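Local coordinates for YkuI protein (Bacillus subtilis, PDB 2BAS) that binds the second messenger cyclic di-GMP through its EAL domain and is probably a phosphodiesterase that cleaves it, at residues Y393-L396 against M401-T404. Sequence-based numbering, arbitrary orientation.
Sequences YSDL and MIRT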
ATOM      1  N   TYR A 393      -9.850   2.414  10.551  1.00 59.91           N
ATOM      2  CA  TYR A 393      -8.467   2.842  10.649  1.00 60.38           C
ATOM      3  C   TYR A 393      -8.054   2.991  12.116  1.00 60.61           C
ATOM      4  O   TYR A 393      -8.898   3.019  13.010  1.00 61.58           O
ATOM      5  CB  TYR A 393      -8.267   4.122   9.861  1.00 60.72           C
ATOM      6  CG  TYR A 393      -8.825   5.357  10.517  1.00 60.01           C
ATOM      7  CD1 TYR A 393      -7.992   6.211  11.252  1.00 59.28           C
ATOM      8  CD2 TYR A 393     -10.167   5.692  10.383  1.00 55.38           C
ATOM      9  CE1 TYR A 393      -8.489   7.363  11.853  1.00 63.28           C
ATOM     10  CE2 TYR A 393     -10.677   6.861  10.975  1.00 64.27           C
ATOM     11  CZ  TYR A 393      -9.825   7.683  11.710  1.00 65.04           C
ATOM     12  OH  TYR A 393     -10.303   8.819  12.313  1.00 70.37           O
ATOM     13  N   SER A 394      -6.757   3.088  12.369  1.00 62.22           N
ATOM     14  CA  SER A 394      -6.253   3.100  13.748  1.00 63.54           C
ATOM     15  C   SER A 394      -6.130   4.517  14.352  1.00 65.21           C
ATOM     16  O   SER A 394      -5.461   5.387  13.784  1.00 65.48           O
ATOM     17  CB  SER A 394      -4.923   2.367  13.788  1.00 60.29           C
ATOM     18  OG  SER A 394      -4.405   2.344  15.096  1.00 64.54           O
ATOM     19  N   ASP A 395      -6.775   4.755  15.492  1.00 66.12           N
ATOM     20  CA  ASP A 395      -6.705   6.085  16.123  1.00 67.80           C
ATOM     21  C   ASP A 395      -5.308   6.333  16.680  1.00 68.86           C
ATOM     22  O   ASP A 395      -4.821   5.548  17.489  1.00 69.46           O
ATOM     23  CB  ASP A 395      -7.727   6.213  17.247  1.00 66.50           C
ATOM     24  CG  ASP A 395      -7.701   7.579  17.906  1.00 67.05           C
ATOM     25  OD1 ASP A 395      -7.127   7.672  18.999  1.00 62.01           O
ATOM     26  OD2 ASP A 395      -8.233   8.558  17.334  1.00 66.78           O
ATOM     27  N   LEU A 396      -4.668   7.423  16.260  1.00 71.54           N
ATOM     28  CA  LEU A 396      -3.274   7.688  16.667  1.00 73.97           C
ATOM     29  C   LEU A 396      -3.051   7.890  18.158  1.00 74.78           C
ATOM     30  O   LEU A 396      -2.002   7.506  18.683  1.00 74.27           O
ATOM     31  CB  LEU A 396      -2.649   8.831  15.871  1.00 74.62           C
ATOM     32  CG  LEU A 396      -1.822   8.415  14.648  1.00 76.38           C
ATOM     33  CD1 LEU A 396      -1.161   9.638  14.023  1.00 79.20           C
ATOM     34  CD2 LEU A 396      -0.756   7.373  15.002  1.00 76.74           C
HETATM   35  N   MSE A 401      -8.670   0.399  16.718  1.00 61.70           N
HETATM   36  CA  MSE A 401      -9.361   0.485  15.452  1.00 61.12           C
HETATM   37  C   MSE A 401     -10.686   1.203  15.671  1.00 60.16           C
HETATM   38  O   MSE A 401     -11.523   0.742  16.468  1.00 63.24           O
HETATM   39  CB  MSE A 401      -9.609  -0.921  14.873  1.00 61.39           C
HETATM   40  CG  MSE A 401      -8.339  -1.696  14.498  1.00 67.09           C
HETATM   41 SE   MSE A 401      -7.153  -0.761  13.214  1.00 86.68          SE
HETATM   42  CE  MSE A 401      -8.199  -1.029  11.574  1.00 79.69           C
ATOM     43  N   ILE A 402     -10.869   2.315  14.965  1.00 55.19           N
ATOM     44  CA  ILE A 402     -12.081   3.119  15.046  1.00 56.51           C
ATOM     45  C   ILE A 402     -12.720   3.389  13.652  1.00 57.79           C
ATOM     46  O   ILE A 402     -12.225   2.949  12.602  1.00 56.93           O
ATOM     47  CB  ILE A 402     -11.769   4.487  15.716  1.00 56.83           C
ATOM     48  CG1 ILE A 402     -10.722   5.262  14.900  1.00 53.95           C
ATOM     49  CG2 ILE A 402     -11.236   4.280  17.151  1.00 58.21           C
ATOM     50  CD1 ILE A 402     -10.852   6.778  15.000  1.00 53.92           C
ATOM     51  N   ARG A 403     -13.821   4.120  13.668  1.00 57.89           N
ATOM     52  CA  ARG A 403     -14.419   4.710  12.473  1.00 60.23           C
ATOM     53  C   ARG A 403     -14.822   6.127  12.846  1.00 58.69           C
ATOM     54  O   ARG A 403     -15.209   6.373  13.986  1.00 59.84           O
ATOM     55  CB  ARG A 403     -15.638   3.913  12.004  1.00 59.71           C
ATOM     56  CG  ARG A 403     -15.320   2.698  11.116  1.00 61.75           C
ATOM     57  CD  ARG A 403     -16.607   1.945  10.707  1.00 60.50           C
ATOM     58  NE  ARG A 403     -16.550   1.420   9.339  1.00 65.52           N
ATOM     59  CZ  ARG A 403     -16.537   0.131   9.026  1.00 65.09           C
ATOM     60  NH1 ARG A 403     -16.568  -0.780   9.971  1.00 67.94           N
ATOM     61  NH2 ARG A 403     -16.498  -0.253   7.764  1.00 74.32           N
ATOM     62  N   THR A 404     -14.698   7.047  11.898  1.00 60.48           N
ATOM     63  CA  THR A 404     -15.072   8.456  12.063  1.00 61.17           C
ATOM     64  C   THR A 404     -16.308   8.690  11.217  1.00 60.51           C
ATOM     65  O   THR A 404     -16.380   8.200  10.089  1.00 62.36           O
ATOM     66  CB  THR A 404     -13.972   9.409  11.521  1.00 63.84           C
ATOM     67  OG1 THR A 404     -12.755   9.242  12.259  1.00 67.17           O
ATOM     68  CG2 THR A 404     -14.413  10.908  11.584  1.00 65.36           C
TER
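Tyr393 and Ile402 form the last hydrogen-bonded antiparallel pair of a beta hairpin: Tyr393 N donates to Ile402 O (3.2 Å), and Ile402 N returns a nearly straight bond to Tyr393 O (2.9 Å). With CG between its backbone N and carbonyl carbon (chi1 75°), the tyrosine ring reaches across to the partner strand on the face it shares with Ile402. There Ile402 CG1 lies over one face of the Tyr393 ring, 4.2 Å from its centroid, in a CH-pi contact, and Ile402 CD1 packs beside the phenol end, 3.6 Å from Tyr393 CZ. A tyrosine suits this place because its flat face packs on the branched isoleucine while its hydroxyl carries a polar group to the far edge, where Arg371 and, in plane, Thr404 OG1, itself bonded to Asp418, meet it. Ser394, small and on the opposite face, makes a non-hydrogen-bonded pair with Met401, a selenomethionine whose bent chain brings Met401 SE to 3.9 Å from Ser394 CB. Asp395 CB packs against Ile402 CD1 (3.9 Å) as the chain leaves the strand. Aspartate's two oxygens suit the turn-off: OD1 accepts from Thr398 N in the connecting loop, and OD2 forms a salt bridge with Arg335. Strand 388-394 is outermost in this chain's six-stranded antiparallel sheet, strand 401-409 lying between it and 413-419; helix 211-226 of the second subunit approaches it, its Arg224 in cation-pi contact with Tyr393.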